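Local coordinates for possible acyl-[acyl-carrier protein] desaturase DESA2 (acyl-[acp] desaturase) (stearoyl-acp desaturase) (PDB 1ZA0) that may desaturate acyl chains carried on acyl carrier protein in mycobacterial fatty acid biosynthesis, and belongs to the di-iron fatty acid desaturase type 2 family, at residues Thr60-Arg63 with Thr64-Asp67; Ala179-Ile182 with Asp183-Arg187. All coordinates share one frame; numbering follows the deposited sequence.

Contact 1 (60-67) comes first along the chain and spans the end of a loop and the first turn of helix 63-77; contact 2 (179-187) follows much later, near the start of helix 176-206. Their centres are 16 Å apart and their nearest atoms about 7 Å, so the two do not touch. Leu178, at the beginning of helix 176-206, bridges part of the distance by packing on Leu61 and Ile65 of contact 1. Contact 1 lies towards the periphery, about 18 Å from the centre of the chain. Contact 2 runs into the four-helix bundle, where Ile185 lies one turn before Glu189 of the manganese site. Both belong to the ferritin-like desaturase fold.

Contact 1 of 2, residues Thr60-Arg63 with Thr64-Asp67; sequences TLPR and TITD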
loop_
_atom_site.group_PDB
_atom_site.type_symbol
_atom_site.label_atom_id
_atom_site.label_comp_id
_atom_site.label_asym_id
_atom_site.label_seq_id
_atom_site.Cartn_x
_atom_site.Cartn_y
_atom_site.Cartn_z
ATOM N N THR A 60 -20.294 2.316 13.081
ATOM C CA THR A 60 -20.098 1.422 14.217
ATOM C C THR A 60 -18.664 0.882 14.383
ATOM O O THR A 60 -18.335 0.411 15.459
ATOM C CB THR A 60 -21.046 0.325 14.092
ATOM O OG1 THR A 60 -20.916 -0.289 12.803
ATOM C CG2 THR A 60 -22.462 0.927 14.113
ATOM N N LEU A 61 -17.809 1.017 13.353
ATOM C CA LEU A 61 -16.463 0.474 13.441
ATOM C C LEU A 61 -15.643 1.330 14.372
ATOM O O LEU A 61 -15.852 2.526 14.456
ATOM C CB LEU A 61 -15.765 0.416 12.082
ATOM C CG LEU A 61 -16.204 -0.659 11.066
ATOM C CD1 LEU A 61 -15.729 -0.326 9.643
ATOM C CD2 LEU A 61 -15.701 -2.053 11.441
ATOM N N PRO A 62 -14.649 0.729 15.051
ATOM C CA PRO A 62 -13.688 1.518 15.824
ATOM C C PRO A 62 -12.976 2.622 14.981
ATOM O O PRO A 62 -12.650 2.382 13.802
ATOM C CB PRO A 62 -12.674 0.460 16.298
ATOM C CG PRO A 62 -13.409 -0.832 16.250
ATOM C CD PRO A 62 -14.348 -0.704 15.075
ATOM N N ARG A 63 -12.714 3.781 15.582
ATOM C CA ARG A 63 -12.141 4.888 14.846
ATOM C C ARG A 63 -10.743 4.525 14.357
ATOM O O ARG A 63 -10.313 5.037 13.339
ATOM C CB ARG A 63 -12.125 6.210 15.671
ATOM C CG ARG A 63 -13.546 6.878 15.745
ATOM C CD ARG A 63 -14.333 7.026 14.345
ATOM N NE ARG A 63 -15.062 5.790 13.948
ATOM C CZ ARG A 63 -15.766 5.625 12.828
ATOM N NH1 ARG A 63 -16.411 4.480 12.633
ATOM N NH2 ARG A 63 -15.858 6.592 11.896
ATOM N N THR A 64 -10.032 3.641 15.051
ATOM C CA THR A 64 -8.694 3.243 14.553
ATOM C C THR A 64 -8.785 2.607 13.177
ATOM O O THR A 64 -7.926 2.872 12.321
ATOM C CB THR A 64 -7.965 2.276 15.463
ATOM O OG1 THR A 64 -8.793 1.127 15.740
ATOM C CG2 THR A 64 -7.663 2.953 16.847
ATOM N N ILE A 65 -9.805 1.767 13.010
ATOM C CA ILE A 65 -9.997 1.005 11.811
ATOM C C ILE A 65 -10.363 1.936 10.654
ATOM O O ILE A 65 -9.772 1.825 9.553
ATOM C CB ILE A 65 -11.046 -0.098 12.001
ATOM C CG1 ILE A 65 -10.589 -1.124 13.073
ATOM C CG2 ILE A 65 -11.356 -0.735 10.656
ATOM C CD1 ILE A 65 -9.233 -1.664 12.866
ATOM N N THR A 66 -11.313 2.853 10.886
ATOM C CA THR A 66 -11.709 3.814 9.823
ATOM C C THR A 66 -10.630 4.852 9.497
ATOM O O THR A 66 -10.458 5.212 8.343
ATOM C CB THR A 66 -13.072 4.543 10.182
ATOM O OG1 THR A 66 -12.970 5.188 11.442
ATOM C CG2 THR A 66 -14.183 3.558 10.362
ATOM N N ASP A 67 -9.863 5.313 10.492
ATOM C CA ASP A 67 -8.749 6.172 10.211
ATOM C C ASP A 67 -7.759 5.465 9.280
ATOM O O ASP A 67 -7.279 6.058 8.307
ATOM C CB ASP A 67 -7.979 6.559 11.472
ATOM C CG ASP A 67 -8.728 7.554 12.394
ATOM O OD1 ASP A 67 -9.780 8.112 11.997
ATOM O OD2 ASP A 67 -8.275 7.802 13.538
#
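Pro62 O receives the amide of Thr66 at 3.2 Å on a nearly straight path (N-H...O angle 165°), and one residue on Arg63 O takes Asp67 N at 2.9 Å, which starts the i to i+4 pattern of helix 63-77. Pro62 holds the N-cap position but has no polar side chain to cap the first amides; its carbonyl takes the first i to i+4 bond, and a weak one from Ile65 N.

Arg63 turns back over the helix start. Its chain bends at chi2 (-48°) and again at chi3 (83°), which brings the guanidinium across the side chain of Thr66. The Thr66 hydroxyl then lies over the centre of one guanidinium face, with OG1 3.2 Å from CZ; this is packing against the face and not a hydrogen bond, because the N-H groups point along the guanidinium plane. The methyl CG2 of Thr66 lies over NH1 on the same face, 3.3 Å away, and also meets Leu61 CB at 3.9 Å. In the guanidinium plane NH1 donates to Leu61 O at 2.7 Å; NH2 bonds the backbone oxygen of Glu123, so bonds to two carbonyls hold the group flat against the threonine.

Pro62 CB makes a loose apolar contact with Ile65 CG1 at 4.2 Å, and Ile65 packs in turn on Leu178 of helix 176-206. The carboxylate of Asp67 is engaged beyond the turn: OD2 is hydrogen-bonded to ND2 of Asn238 in helix 233-241.

Contact 2 of 2, residues Ala179-Ile182 with Asp183-Arg187; sequences AGLI and DRIAR
The flat carboxylate of Asp183 is tied back to Gly180 through a water that donates to both Asp183 OD2 and Gly180 O, at 2.7 Å from each. The same OD2 lies at the edge of the Arg187 guanidinium, almost exactly in its plane, and accepts a nearly straight 2.9 Å salt-bridge hydrogen bond from Arg187 NE; relative to the carboxylate, the donor stands 36° out of the plane. The bridge spans one helical turn. Two donors therefore grip a single carboxylate oxygen. Asp183 has CG anti to its backbone N (chi1 173°), an arrangement that sets the carboxylate beside this water and within range of the arginine. Gly180 O has a second partner in Arg184 N at 3.0 Å, a bond of the helix itself.

This is an uninterrupted alpha-helical stretch of helix 176-206, part of the four-helix bundle that carries the metal site. Regular i to i+4 bonds join its turns, among them Ala186 N to Ile182 O at 2.8 Å.

Away from the salt bridge the helix turns apolar side chains into the bundle. Leu181 and Ile185 run side by side in the same direction, with Leu181 CD2 only 3.5 Å from Ile185 CD1, tighter than ordinary carbon contact. Ile182 CD1 approaches the same Ile185 methyl more loosely, at 4.3 Å. Leu181 and Ile182 pack on helix 95-121 through Ala113 and Leu114, while Ile185 packs on His110 there and on Cys166 of helix 148-172. The side chain of Ile185 comes about 4 Å from those of His110, an iron ligand by similarity, and Glu189, a ligand of the manganese ion, which itself lies about 7 Å from the isoleucine side chain.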
loop_
_atom_site.group_PDB
_atom_site.type_symbol
_atom_site.label_atom_id
_atom_site.label_comp_id
_atom_site.label_asym_id
_atom_site.label_seq_id
_atom_site.Cartn_x
_atom_site.Cartn_y
_atom_site.Cartn_z
ATOM N N ALA A 179 -12.757 -7.249 6.811
ATOM C CA ALA A 179 -11.588 -8.040 7.085
ATOM C C ALA A 179 -11.169 -8.766 5.795
ATOM O O ALA A 179 -10.009 -8.792 5.477
ATOM C CB ALA A 179 -11.825 -9.024 8.226
ATOM N N GLY A 180 -12.120 -9.347 5.089
ATOM C CA GLY A 180 -11.916 -9.975 3.804
ATOM C C GLY A 180 -11.318 -9.069 2.739
ATOM O O GLY A 180 -10.380 -9.442 2.022
ATOM N N LEU A 181 -11.844 -7.870 2.681
ATOM C CA LEU A 181 -11.397 -6.847 1.732
ATOM C C LEU A 181 -9.948 -6.451 1.985
ATOM O O LEU A 181 -9.101 -6.451 1.062
ATOM C CB LEU A 181 -12.311 -5.626 1.859
ATOM C CG LEU A 181 -12.155 -4.509 0.799
ATOM C CD1 LEU A 181 -13.372 -3.594 0.941
ATOM C CD2 LEU A 181 -10.955 -3.701 1.024
ATOM N N ILE A 182 -9.638 -6.092 3.239
ATOM C CA ILE A 182 -8.308 -5.698 3.579
ATOM C C ILE A 182 -7.301 -6.861 3.416
ATOM O O ILE A 182 -6.168 -6.640 3.001
ATOM C CB ILE A 182 -8.182 -5.075 4.982
ATOM C CG1 ILE A 182 -9.112 -3.844 5.142
ATOM C CG2 ILE A 182 -6.754 -4.644 5.221
ATOM C CD1 ILE A 182 -8.801 -2.637 4.151
ATOM N N ASP A 183 -7.711 -8.061 3.764
ATOM C CA ASP A 183 -6.858 -9.223 3.528
ATOM C C ASP A 183 -6.560 -9.412 2.011
ATOM O O ASP A 183 -5.435 -9.764 1.668
ATOM C CB ASP A 183 -7.577 -10.436 4.077
ATOM C CG ASP A 183 -6.904 -11.713 3.753
ATOM O OD1 ASP A 183 -5.912 -12.044 4.452
ATOM O OD2 ASP A 183 -7.335 -12.438 2.859
ATOM N N ARG A 184 -7.547 -9.223 1.125
ATOM C CA ARG A 184 -7.280 -9.280 -0.337
ATOM C C ARG A 184 -6.230 -8.251 -0.734
ATOM O O ARG A 184 -5.295 -8.571 -1.487
ATOM C CB ARG A 184 -8.544 -9.121 -1.209
ATOM C CG ARG A 184 -9.465 -10.323 -1.303
ATOM C CD ARG A 184 -8.940 -11.587 -2.074
ATOM N NE ARG A 184 -10.059 -12.509 -2.331
ATOM C CZ ARG A 184 -10.156 -13.417 -3.314
ATOM N NH1 ARG A 184 -11.262 -14.155 -3.396
ATOM N NH2 ARG A 184 -9.180 -13.608 -4.197
ATOM N N ILE A 185 -6.399 -7.019 -0.269
ATOM C CA ILE A 185 -5.459 -5.930 -0.533
ATOM C C ILE A 185 -4.045 -6.268 -0.030
ATOM O O ILE A 185 -3.020 -6.088 -0.784
ATOM C CB ILE A 185 -5.935 -4.619 0.094
ATOM C CG1 ILE A 185 -7.224 -4.130 -0.580
ATOM C CG2 ILE A 185 -4.855 -3.532 -0.008
ATOM C CD1 ILE A 185 -7.746 -2.781 0.024
ATOM N N ALA A 186 -3.978 -6.793 1.207
ATOM C CA ALA A 186 -2.686 -7.165 1.805
ATOM C C ALA A 186 -1.947 -8.184 0.926
ATOM O O ALA A 186 -0.725 -8.046 0.756
ATOM C CB ALA A 186 -2.854 -7.721 3.154
ATOM N N ARG A 187 -2.664 -9.184 0.440
ATOM C CA ARG A 187 -2.107 -10.215 -0.441
ATOM C C ARG A 187 -1.598 -9.673 -1.784
ATOM O O ARG A 187 -0.560 -10.142 -2.318
ATOM C CB ARG A 187 -3.104 -11.318 -0.673
ATOM C CG ARG A 187 -3.399 -12.118 0.552
ATOM C CD ARG A 187 -4.473 -13.188 0.371
ATOM N NE ARG A 187 -4.978 -13.616 1.689
ATOM C CZ ARG A 187 -4.320 -14.422 2.522
ATOM N NH1 ARG A 187 -3.150 -15.000 2.151
ATOM N NH2 ARG A 187 -4.853 -14.707 3.707
HETATM O O HOH W 1 -9.763 -12.079 1.772
#